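Local coordinates for protein death domain of pelle (Drosophila melanogaster, PDB 1D2Z) that binds the death domain of Tube, through which the Pelle serine/threonine kinase is recruited to the plasma membrane in Toll signalling that sets embryonic dorsoventral polarity, at residues A[26-31]-A[87-92]; A[9-14]-A[75-80]; A[49-54]-A[63-68]; A[35-40]-A[81-86]. All blocks are in the same frame, centred on the assembly; numbering follows the deposited sequence. Where two conformers were deposited one is given.

Contact 1. Residues A[26-31]-A[87-92]; sequences AHLDAL and LKLHNA
His27 points its imidazole across to the first turn of helix 90-95 and meets Asn91 and Ala92. Its CG lies trans to the backbone N (chi1 168°), which carries the ring away from helix 18-31 toward the other segment. The ring and the Asn91 side chain cross at about a right angle, their planes 86° apart, and NE2 comes within 3.7 Å of Asn91 CB, an oblique approach. No direct hydrogen bond joins the segments. Instead, water 1 sits at the ring edge, in its plane, 2.9 Å from His27 NE2, and accepts a weak hydrogen bond from Ala92 N. Deeper in, Leu28 sends CD2 to Ala92 CB (4.0 Å) and, slightly farther, to Leu89 CD1. On the outer side Leu31 and Leu89 run antiparallel past one another, Leu31 CD1 lying 4.0 Å from Leu89 CD2. Leu89 is the N-cap residue of helix 90-95 and follows Lys88, the positive-phi C-prime residue of the Schellman motif that closes helix 77-86. The contact thus joins helix 18-31 to the tight turn between the last two helices of the death-domain bundle. Phe84 backs it from within, touching Leu28, Leu89 and Ala92. Leu28 and Ala92 are buried, while Leu31 and Leu89 meet nearer the surface, so the segments are joined by apolar contact within and, at the margin, by a polar link through one water.

Contact 2. Residues A[9-14]-A[75-80]; sequences NTMAIR and HTVQTL
Ile13 N donates to His75 O at 2.8 Å in a nearly straight bond (176°). On the other side of Ala12 and Thr76, Val77 N donates a hydrogen bond to Met11 O at 2.9 Å. A third bond uses a side chain, Gln78 N to Thr10 OG1 at 3.1 Å. Water 2 adds a bridge, accepting from Arg14 N and donating to His75 O. The two main-chain bonds flank a single beta bridge between Ala12 and Thr76, so the segment leading into the first helix of the death-domain bundle is laid against the start of helix 77-86. Thr76 is the N-cap of that helix, its OG1 accepting from Thr79 N at 3.2 Å. Asp8 bonds both threonine hydroxyls, OD1 to Thr10 and OD2 to Thr76. With Thr10 OG1 set between its own N and carbonyl carbon (chi1 61°), the hydroxyl faces the helix start, and CG2 rests 3.7 Å from Gln78 CB. Met11 and Val77 run alongside in the same sense, CG against CG2. Ile13 extends CD1 to His75 CB and, at 3.9 Å, to Leu80 CB. Beyond the pair, Trp69 touches Ile13 and Leu80, while His75 NE2 is hydrogen-bonded to Pro143 O of the Tube chain.

Contact 3. Residues A[49-54]-A[63-68]; sequences EQISSQ and NEFLNI
Helices 45-56 and 61-73 form a near-antiparallel helical hairpin of the death-domain bundle, and the axes of segments 49-54 and 63-68 come within 9.2 Å at an angle of 148°. Glu64 lies between Gln50 and Gln54. Its chi1 is near 180° (-169°) and the chain then bends at chi2, bringing the carboxylate alongside the facing helix. Gln50, fully extended, crosses it at about a right angle and donates from NE2 to Glu64 OE2 at 2.6 Å, close to its own amide plane and nearly along the C-O axis of the acceptor. The other oxygen, OE1, packs 3.5 Å from Gln54 CG and accepts from water 3, to which Gln54 NE2 donates weakly. Both carboxylate oxygens of this buried residue therefore have a polar partner. Beneath them, Ile51 CG1 meets Ile68 CD1 at 3.7 Å, and Ile51 CD1 sits at the edge of the Phe65 ring, 4.1 Å from Phe65 CB. Asn29 of the Tube chain approaches the Gln50 end, taking a weak hydrogen bond from NE2 and packing on Ile68. On the side of helix 34-40, Trp34 touches Ile51, whereas Phe65 continues to Leu37 on that helix and to Leu83 on helix 77-86.

Contact 4. Residues A[35-40]-A[81-86]; sequences QQLATA and FALFKK
Segments 35-40 and 81-86 are both helical, their axes 11.0 Å apart at closest approach and inclined at 108°, with Leu37 and Leu83 nearest by CA. In the six-helix bundle of the death domain this is where the short helix 34-40 packs on the C-terminal half of helix 77-86, across an apolar seam that contains no hydrogen bond between the segments. Leu83 and Leu37 carry it between them. A chi1 of 172° turns the Leu83 side chain to the facing helix, where its two methyls take different partners: CD2 goes to Leu37 CD2 at 3.8 Å, and CD1 goes to Ala40 CB at 3.9 Å. The fork of Leu83 thus spans one turn of the facing helix, from Leu37 to Ala40. Leu37 comes at an angle to it and uses the same CD2 a second time, against Phe84, whose ring it meets at the edge near CE1 (4.2 Å). Although the CB of Phe84 is directed away from helix 34-40, CG lies beside the backbone N (chi1 -69°) and the ring swings back far enough for that touch. At the outer margin Lys86 brings NZ only to 4.4 Å from Ala40 O. Leu24 of helix 18-31 reaches Phe84, and Ile147 of the Tube chain packs on Leu83. Within helix 34-40, Gln35 O accepts from two donors on opposite faces of its carbonyl plane, Thr39 N and Thr39 OG1, the hydroxyl at 2.9 Å.

The centre of contact 4 lies about 8 Å from that of the chain, and the contact touches contacts 1 and 3. Contact 1, about 10 Å away between centres, joins it through Leu89 N and Phe84 O, a probable hydrogen bond of 2.8 Å, and through Leu87 packed on Leu37. Toward contact 3, Phe65 CZ lies 3.9 Å from Leu83 CD2. Contact 2 shares helix 77-86 with contact 4 and meets contact 3 where Leu66 CD2 packs on Leu80 CD1 at 3.9 Å. Contacts 1 and 2 do not touch, their centres about 17 Å apart on opposite sides of the chain's centre. Tube residues reach contacts 2, 3 and 4, but not contact 1.

Contact 1. Residues A[26-31]-A[87-92]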
# COMPACT_ATOMS: atom_id res chain seq x y z
N ALA A 26 -3.68 -18.38 -13.30
CA ALA A 26 -3.66 -19.12 -14.56
C ALA A 26 -5.04 -18.99 -15.24
O ALA A 26 -5.13 -18.78 -16.44
CB ALA A 26 -3.32 -20.60 -14.31
N HIS A 27 -6.10 -19.08 -14.44
CA HIS A 27 -7.46 -18.98 -14.94
C HIS A 27 -7.77 -17.58 -15.49
O HIS A 27 -8.27 -17.44 -16.60
CB HIS A 27 -8.45 -19.34 -13.83
CG HIS A 27 -9.87 -19.01 -14.14
ND1 HIS A 27 -10.56 -19.59 -15.18
CD2 HIS A 27 -10.73 -18.14 -13.56
CE1 HIS A 27 -11.79 -19.10 -15.23
NE2 HIS A 27 -11.92 -18.21 -14.25
N LEU A 28 -7.44 -16.55 -14.71
CA LEU A 28 -7.68 -15.16 -15.11
C LEU A 28 -6.84 -14.78 -16.34
O LEU A 28 -7.28 -13.98 -17.17
CB LEU A 28 -7.40 -14.22 -13.93
CG LEU A 28 -8.27 -14.41 -12.69
CD1 LEU A 28 -7.72 -13.55 -11.56
CD2 LEU A 28 -9.73 -14.04 -12.98
N ASP A 29 -5.64 -15.35 -16.45
CA ASP A 29 -4.78 -15.05 -17.59
C ASP A 29 -5.33 -15.68 -18.86
O ASP A 29 -5.25 -15.08 -19.93
CB ASP A 29 -3.35 -15.55 -17.35
CG ASP A 29 -2.62 -14.75 -16.29
OD1 ASP A 29 -3.11 -13.67 -15.90
OD2 ASP A 29 -1.55 -15.20 -15.86
N ALA A 30 -5.87 -16.89 -18.74
CA ALA A 30 -6.46 -17.59 -19.87
C ALA A 30 -7.65 -16.79 -20.39
O ALA A 30 -7.88 -16.71 -21.60
CB ALA A 30 -6.90 -18.99 -19.46
N LEU A 31 -8.43 -16.23 -19.46
CA LEU A 31 -9.59 -15.42 -19.82
C LEU A 31 -9.16 -14.05 -20.34
O LEU A 31 -9.95 -13.35 -20.98
CB LEU A 31 -10.51 -15.21 -18.61
CG LEU A 31 -11.36 -16.36 -18.10
CD1 LEU A 31 -12.25 -15.83 -16.98
CD2 LEU A 31 -12.20 -16.95 -19.24
N LEU A 87 -17.80 -8.41 -11.78
CA LEU A 87 -17.42 -8.65 -13.16
C LEU A 87 -17.93 -10.01 -13.66
O LEU A 87 -17.57 -10.46 -14.75
CB LEU A 87 -15.90 -8.59 -13.31
CG LEU A 87 -15.22 -7.25 -13.05
CD1 LEU A 87 -13.71 -7.40 -13.20
CD2 LEU A 87 -15.74 -6.20 -14.02
N LYS A 88 -18.81 -10.63 -12.87
CA LYS A 88 -19.38 -11.94 -13.16
C LYS A 88 -18.37 -13.03 -13.57
O LYS A 88 -18.57 -13.76 -14.54
CB LYS A 88 -20.58 -11.88 -14.13
CG LYS A 88 -20.44 -10.96 -15.34
CD LYS A 88 -21.67 -11.06 -16.24
CE LYS A 88 -22.97 -10.81 -15.48
NZ LYS A 88 -23.07 -9.43 -14.91
N LEU A 89 -17.27 -13.09 -12.82
CA LEU A 89 -16.23 -14.09 -13.03
C LEU A 89 -16.52 -15.18 -11.99
O LEU A 89 -15.81 -15.31 -11.00
CB LEU A 89 -14.85 -13.46 -12.82
CG LEU A 89 -14.49 -12.35 -13.82
CD1 LEU A 89 -13.20 -11.66 -13.41
CD2 LEU A 89 -14.39 -12.93 -15.23
N HIS A 90 -17.59 -15.93 -12.24
CA HIS A 90 -18.04 -16.99 -11.33
C HIS A 90 -17.05 -18.11 -11.06
O HIS A 90 -16.94 -18.58 -9.93
CB HIS A 90 -19.39 -17.55 -11.81
CG HIS A 90 -20.46 -16.51 -11.90
ND1 HIS A 90 -21.04 -15.94 -10.79
CD2 HIS A 90 -20.99 -15.87 -12.97
CE1 HIS A 90 -21.87 -14.99 -11.16
NE2 HIS A 90 -21.86 -14.93 -12.48
N ASN A 91 -16.34 -18.56 -12.10
CA ASN A 91 -15.35 -19.61 -11.89
C ASN A 91 -14.17 -19.10 -11.07
O ASN A 91 -13.50 -19.87 -10.40
CB ASN A 91 -14.91 -20.22 -13.22
CG ASN A 91 -15.89 -21.26 -13.73
OD1 ASN A 91 -16.23 -22.21 -13.02
ND2 ASN A 91 -16.35 -21.09 -14.97
N ALA A 92 -13.93 -17.79 -11.12
CA ALA A 92 -12.85 -17.18 -10.34
C ALA A 92 -13.29 -17.20 -8.87
O ALA A 92 -12.52 -17.56 -7.99
CB ALA A 92 -12.58 -15.74 -10.81
O HOH W 1 -14.32 -16.74 -13.80

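Contact 2. Residues A[9-14]-A[75-80]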
# COMPACT_ATOMS: atom_id res chain seq x y z
N ASN A 9 -13.67 -11.14 7.79
CA ASN A 9 -12.60 -11.77 8.55
C ASN A 9 -11.69 -12.59 7.64
O ASN A 9 -10.99 -13.49 8.11
CB ASN A 9 -13.16 -12.65 9.66
CG ASN A 9 -13.71 -11.85 10.83
OD1 ASN A 9 -13.64 -10.62 10.85
ND2 ASN A 9 -14.24 -12.56 11.82
N THR A 10 -11.70 -12.28 6.35
CA THR A 10 -10.87 -13.02 5.40
C THR A 10 -9.44 -12.50 5.42
O THR A 10 -9.19 -11.36 5.83
CB THR A 10 -11.42 -12.93 3.96
OG1 THR A 10 -11.45 -11.57 3.53
CG2 THR A 10 -12.82 -13.52 3.90
N MET A 11 -8.51 -13.33 4.97
CA MET A 11 -7.11 -12.95 4.94
C MET A 11 -6.82 -11.94 3.84
O MET A 11 -7.63 -11.73 2.93
CB MET A 11 -6.21 -14.17 4.74
CG MET A 11 -6.43 -14.91 3.43
SD MET A 11 -5.20 -16.20 3.16
CE MET A 11 -5.72 -17.44 4.37
N ALA A 12 -5.66 -11.30 3.94
CA ALA A 12 -5.24 -10.33 2.94
C ALA A 12 -4.87 -11.11 1.68
O ALA A 12 -4.34 -12.22 1.77
CB ALA A 12 -4.03 -9.55 3.45
N ILE A 13 -5.18 -10.53 0.52
CA ILE A 13 -4.87 -11.14 -0.77
C ILE A 13 -3.39 -11.55 -0.85
O ILE A 13 -3.06 -12.60 -1.40
CB ILE A 13 -5.18 -10.15 -1.93
CG1 ILE A 13 -6.70 -9.97 -2.05
CG2 ILE A 13 -4.53 -10.61 -3.23
CD1 ILE A 13 -7.13 -8.83 -2.96
N ARG A 14 -2.52 -10.72 -0.28
CA ARG A 14 -1.08 -10.97 -0.28
C ARG A 14 -0.71 -12.25 0.47
O ARG A 14 0.38 -12.80 0.26
CB ARG A 14 -0.34 -9.77 0.31
CG ARG A 14 -0.87 -9.34 1.66
CD ARG A 14 -0.29 -8.00 2.11
NE ARG A 14 -0.93 -7.54 3.34
CZ ARG A 14 -0.71 -8.06 4.54
NH1 ARG A 14 0.14 -9.07 4.69
NH2 ARG A 14 -1.36 -7.59 5.60
N HIS A 75 -5.94 -5.23 0.27
CA HIS A 75 -7.29 -5.77 0.12
C HIS A 75 -7.37 -7.23 0.53
O HIS A 75 -6.38 -7.97 0.46
CB HIS A 75 -7.81 -5.57 -1.30
CG HIS A 75 -8.21 -4.16 -1.60
ND1 HIS A 75 -9.10 -3.46 -0.82
CD2 HIS A 75 -7.83 -3.32 -2.59
CE1 HIS A 75 -9.25 -2.24 -1.32
NE2 HIS A 75 -8.50 -2.13 -2.40
N THR A 76 -8.55 -7.63 1.00
CA THR A 76 -8.83 -8.98 1.47
C THR A 76 -9.39 -9.89 0.38
O THR A 76 -9.84 -9.42 -0.67
CB THR A 76 -9.86 -8.98 2.62
OG1 THR A 76 -11.13 -8.56 2.11
CG2 THR A 76 -9.42 -8.04 3.75
N VAL A 77 -9.39 -11.20 0.66
CA VAL A 77 -9.91 -12.17 -0.29
C VAL A 77 -11.40 -11.92 -0.50
O VAL A 77 -11.91 -12.10 -1.61
CB VAL A 77 -9.67 -13.62 0.19
CG1 VAL A 77 -10.23 -14.60 -0.82
CG2 VAL A 77 -8.18 -13.88 0.35
N GLN A 78 -12.10 -11.48 0.54
CA GLN A 78 -13.53 -11.20 0.40
C GLN A 78 -13.75 -10.07 -0.60
O GLN A 78 -14.65 -10.15 -1.45
CB GLN A 78 -14.16 -10.85 1.75
CG GLN A 78 -15.67 -10.65 1.65
CD GLN A 78 -16.32 -10.34 2.98
OE1 GLN A 78 -16.93 -9.28 3.15
NE2 GLN A 78 -16.20 -11.26 3.93
N THR A 79 -12.92 -9.03 -0.53
CA THR A 79 -13.05 -7.90 -1.45
C THR A 79 -12.75 -8.37 -2.88
O THR A 79 -13.40 -7.94 -3.83
CB THR A 79 -12.14 -6.73 -1.03
OG1 THR A 79 -12.53 -6.30 0.28
CG2 THR A 79 -12.28 -5.54 -1.98
N LEU A 80 -11.81 -9.31 -3.01
CA LEU A 80 -11.46 -9.88 -4.31
C LEU A 80 -12.67 -10.68 -4.83
O LEU A 80 -13.00 -10.62 -6.02
CB LEU A 80 -10.24 -10.80 -4.17
CG LEU A 80 -9.75 -11.50 -5.45
CD1 LEU A 80 -9.29 -10.46 -6.49
CD2 LEU A 80 -8.62 -12.44 -5.10
O HOH W 2 -3.52 -8.00 0.40

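Contact 3. Residues A[49-54]-A[63-68]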
# COMPACT_ATOMS: atom_id res chain seq x y z
N GLU A 49 0.27 0.14 -16.80
CA GLU A 49 1.45 -0.09 -17.63
C GLU A 49 2.38 -1.13 -17.00
O GLU A 49 2.99 -1.92 -17.71
CB GLU A 49 2.20 1.22 -17.87
CG GLU A 49 3.41 1.09 -18.81
CD GLU A 49 3.07 0.41 -20.14
OE1 GLU A 49 1.99 0.70 -20.71
OE2 GLU A 49 3.89 -0.41 -20.60
N GLN A 50 2.48 -1.11 -15.68
CA GLN A 50 3.33 -2.07 -14.96
C GLN A 50 2.81 -3.49 -15.22
O GLN A 50 3.59 -4.41 -15.43
CB GLN A 50 3.33 -1.75 -13.46
CG GLN A 50 4.15 -2.70 -12.59
CD GLN A 50 4.13 -2.31 -11.12
OE1 GLN A 50 4.09 -1.13 -10.78
NE2 GLN A 50 4.15 -3.31 -10.23
N ILE A 51 1.48 -3.65 -15.25
CA ILE A 51 0.88 -4.96 -15.51
C ILE A 51 1.14 -5.35 -16.96
O ILE A 51 1.61 -6.46 -17.24
CB ILE A 51 -0.65 -4.96 -15.27
CG1 ILE A 51 -0.97 -4.57 -13.82
CG2 ILE A 51 -1.21 -6.35 -15.58
CD1 ILE A 51 -2.43 -4.27 -13.56
N SER A 52 0.80 -4.45 -17.89
CA SER A 52 1.00 -4.69 -19.31
C SER A 52 2.45 -5.06 -19.57
O SER A 52 2.74 -6.02 -20.27
CB SER A 52 0.64 -3.44 -20.12
OG SER A 52 1.00 -3.59 -21.49
N SER A 53 3.35 -4.31 -18.93
CA SER A 53 4.79 -4.52 -19.06
C SER A 53 5.21 -5.91 -18.61
O SER A 53 5.95 -6.59 -19.31
CB SER A 53 5.54 -3.46 -18.24
OG SER A 53 6.93 -3.72 -18.22
N GLN A 54 4.74 -6.32 -17.43
CA GLN A 54 5.07 -7.64 -16.90
C GLN A 54 4.59 -8.74 -17.83
O GLN A 54 5.29 -9.73 -18.03
CB GLN A 54 4.48 -7.84 -15.50
CG GLN A 54 5.15 -7.01 -14.43
CD GLN A 54 6.59 -7.42 -14.21
OE1 GLN A 54 7.51 -6.64 -14.46
NE2 GLN A 54 6.80 -8.64 -13.74
N ASN A 63 -1.46 -11.97 -11.85
CA ASN A 63 -0.65 -12.02 -10.63
C ASN A 63 -0.12 -10.61 -10.32
O ASN A 63 -0.06 -10.20 -9.16
CB ASN A 63 0.53 -12.98 -10.78
CG ASN A 63 1.38 -13.04 -9.53
OD1 ASN A 63 0.89 -13.35 -8.44
ND2 ASN A 63 2.66 -12.71 -9.67
N GLU A 64 0.27 -9.89 -11.37
CA GLU A 64 0.78 -8.54 -11.21
C GLU A 64 -0.34 -7.64 -10.71
O GLU A 64 -0.12 -6.75 -9.89
CB GLU A 64 1.36 -8.01 -12.53
CG GLU A 64 2.15 -6.71 -12.38
CD GLU A 64 3.30 -6.83 -11.38
OE1 GLU A 64 3.91 -7.91 -11.28
OE2 GLU A 64 3.58 -5.83 -10.69
N PHE A 65 -1.55 -7.86 -11.22
CA PHE A 65 -2.71 -7.08 -10.77
C PHE A 65 -2.89 -7.33 -9.26
O PHE A 65 -3.11 -6.38 -8.49
CB PHE A 65 -3.98 -7.47 -11.53
CG PHE A 65 -5.24 -6.91 -10.92
CD1 PHE A 65 -5.62 -5.59 -11.16
CD2 PHE A 65 -6.03 -7.69 -10.07
CE1 PHE A 65 -6.75 -5.05 -10.55
CE2 PHE A 65 -7.16 -7.16 -9.46
CZ PHE A 65 -7.53 -5.83 -9.70
N LEU A 66 -2.80 -8.59 -8.84
CA LEU A 66 -2.94 -8.91 -7.41
C LEU A 66 -1.81 -8.27 -6.60
O LEU A 66 -2.03 -7.83 -5.48
CB LEU A 66 -2.96 -10.42 -7.17
CG LEU A 66 -4.17 -11.21 -7.68
CD1 LEU A 66 -4.02 -12.68 -7.30
CD2 LEU A 66 -5.46 -10.64 -7.10
N ASN A 67 -0.60 -8.26 -7.17
CA ASN A 67 0.55 -7.66 -6.50
C ASN A 67 0.30 -6.18 -6.23
O ASN A 67 0.59 -5.68 -5.14
CB ASN A 67 1.82 -7.81 -7.35
CG ASN A 67 2.44 -9.21 -7.26
OD1 ASN A 67 2.17 -9.97 -6.34
ND2 ASN A 67 3.29 -9.54 -8.23
N ILE A 68 -0.26 -5.48 -7.21
CA ILE A 68 -0.55 -4.05 -7.08
C ILE A 68 -1.77 -3.77 -6.20
O ILE A 68 -1.67 -3.10 -5.17
CB ILE A 68 -0.75 -3.39 -8.47
CG1 ILE A 68 0.56 -3.47 -9.27
CG2 ILE A 68 -1.18 -1.93 -8.32
CD1 ILE A 68 0.42 -3.14 -10.75
O HOH W 3 5.67 -10.05 -11.76

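Contact 4. Residues A[35-40]-A[81-86]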
# COMPACT_ATOMS: atom_id res chain seq x y z
N GLN A 35 -7.07 -6.31 -17.85
CA GLN A 35 -7.44 -4.93 -18.18
C GLN A 35 -8.81 -4.60 -17.60
O GLN A 35 -9.04 -3.50 -17.10
CB GLN A 35 -7.39 -4.71 -19.70
CG GLN A 35 -7.80 -3.32 -20.18
CD GLN A 35 -6.89 -2.20 -19.66
OE1 GLN A 35 -5.97 -1.76 -20.35
NE2 GLN A 35 -7.18 -1.70 -18.46
N GLN A 36 -9.71 -5.58 -17.62
CA GLN A 36 -11.04 -5.40 -17.08
C GLN A 36 -10.94 -5.24 -15.56
O GLN A 36 -11.63 -4.40 -14.97
CB GLN A 36 -11.91 -6.61 -17.44
CG GLN A 36 -13.40 -6.39 -17.28
CD GLN A 36 -14.22 -7.54 -17.84
OE1 GLN A 36 -13.86 -8.15 -18.85
NE2 GLN A 36 -15.34 -7.84 -17.19
N LEU A 37 -10.08 -6.04 -14.92
CA LEU A 37 -9.88 -5.95 -13.48
C LEU A 37 -9.31 -4.58 -13.11
O LEU A 37 -9.82 -3.91 -12.21
CB LEU A 37 -8.92 -7.06 -13.00
CG LEU A 37 -9.39 -8.52 -13.07
CD1 LEU A 37 -8.21 -9.45 -12.81
CD2 LEU A 37 -10.50 -8.76 -12.06
N ALA A 38 -8.26 -4.17 -13.82
CA ALA A 38 -7.60 -2.89 -13.58
C ALA A 38 -8.55 -1.71 -13.76
O ALA A 38 -8.55 -0.78 -12.96
CB ALA A 38 -6.39 -2.74 -14.49
N THR A 39 -9.37 -1.77 -14.80
CA THR A 39 -10.32 -0.70 -15.08
C THR A 39 -11.40 -0.63 -14.00
O THR A 39 -11.75 0.45 -13.53
CB THR A 39 -10.97 -0.84 -16.47
OG1 THR A 39 -9.95 -0.79 -17.47
CG2 THR A 39 -11.98 0.29 -16.72
N ALA A 40 -11.88 -1.80 -13.58
CA ALA A 40 -12.94 -1.89 -12.58
C ALA A 40 -12.57 -1.28 -11.23
O ALA A 40 -13.44 -0.77 -10.52
CB ALA A 40 -13.37 -3.34 -12.39
N PHE A 81 -13.31 -11.41 -3.93
CA PHE A 81 -14.50 -12.20 -4.24
C PHE A 81 -15.59 -11.26 -4.79
O PHE A 81 -16.19 -11.54 -5.84
CB PHE A 81 -14.98 -12.90 -2.96
CG PHE A 81 -16.08 -13.91 -3.17
CD1 PHE A 81 -15.78 -15.20 -3.63
CD2 PHE A 81 -17.40 -13.59 -2.88
CE1 PHE A 81 -16.79 -16.16 -3.78
CE2 PHE A 81 -18.42 -14.54 -3.03
CZ PHE A 81 -18.12 -15.82 -3.48
N ALA A 82 -15.79 -10.12 -4.12
CA ALA A 82 -16.78 -9.13 -4.54
C ALA A 82 -16.47 -8.54 -5.92
O ALA A 82 -17.39 -8.27 -6.70
CB ALA A 82 -16.89 -8.02 -3.50
N LEU A 83 -15.19 -8.34 -6.21
CA LEU A 83 -14.78 -7.80 -7.50
C LEU A 83 -15.13 -8.80 -8.59
O LEU A 83 -15.66 -8.43 -9.64
CB LEU A 83 -13.27 -7.52 -7.53
CG LEU A 83 -12.66 -7.12 -8.89
CD1 LEU A 83 -13.29 -5.83 -9.41
CD2 LEU A 83 -11.15 -6.96 -8.75
N PHE A 84 -14.82 -10.07 -8.35
CA PHE A 84 -15.13 -11.13 -9.31
C PHE A 84 -16.64 -11.16 -9.52
O PHE A 84 -17.12 -11.26 -10.65
CB PHE A 84 -14.65 -12.49 -8.78
CG PHE A 84 -13.15 -12.64 -8.72
CD1 PHE A 84 -12.33 -11.90 -9.58
CD2 PHE A 84 -12.57 -13.55 -7.84
CE1 PHE A 84 -10.94 -12.08 -9.56
CE2 PHE A 84 -11.19 -13.73 -7.81
CZ PHE A 84 -10.37 -13.00 -8.67
N LYS A 85 -17.38 -11.03 -8.42
CA LYS A 85 -18.84 -11.04 -8.47
C LYS A 85 -19.38 -9.91 -9.34
O LYS A 85 -20.27 -10.13 -10.17
CB LYS A 85 -19.43 -10.93 -7.06
CG LYS A 85 -20.95 -11.02 -7.00
CD LYS A 85 -21.47 -10.88 -5.58
CE LYS A 85 -23.00 -10.96 -5.51
NZ LYS A 85 -23.69 -9.82 -6.18
N LYS A 86 -18.79 -8.72 -9.20
CA LYS A 86 -19.21 -7.56 -9.98
C LYS A 86 -18.91 -7.75 -11.47
O LYS A 86 -19.69 -7.31 -12.32
CB LYS A 86 -18.53 -6.28 -9.46
CG LYS A 86 -18.91 -5.02 -10.23
CD LYS A 86 -18.73 -3.74 -9.42
CE LYS A 86 -17.27 -3.35 -9.27
NZ LYS A 86 -17.17 -2.02 -8.59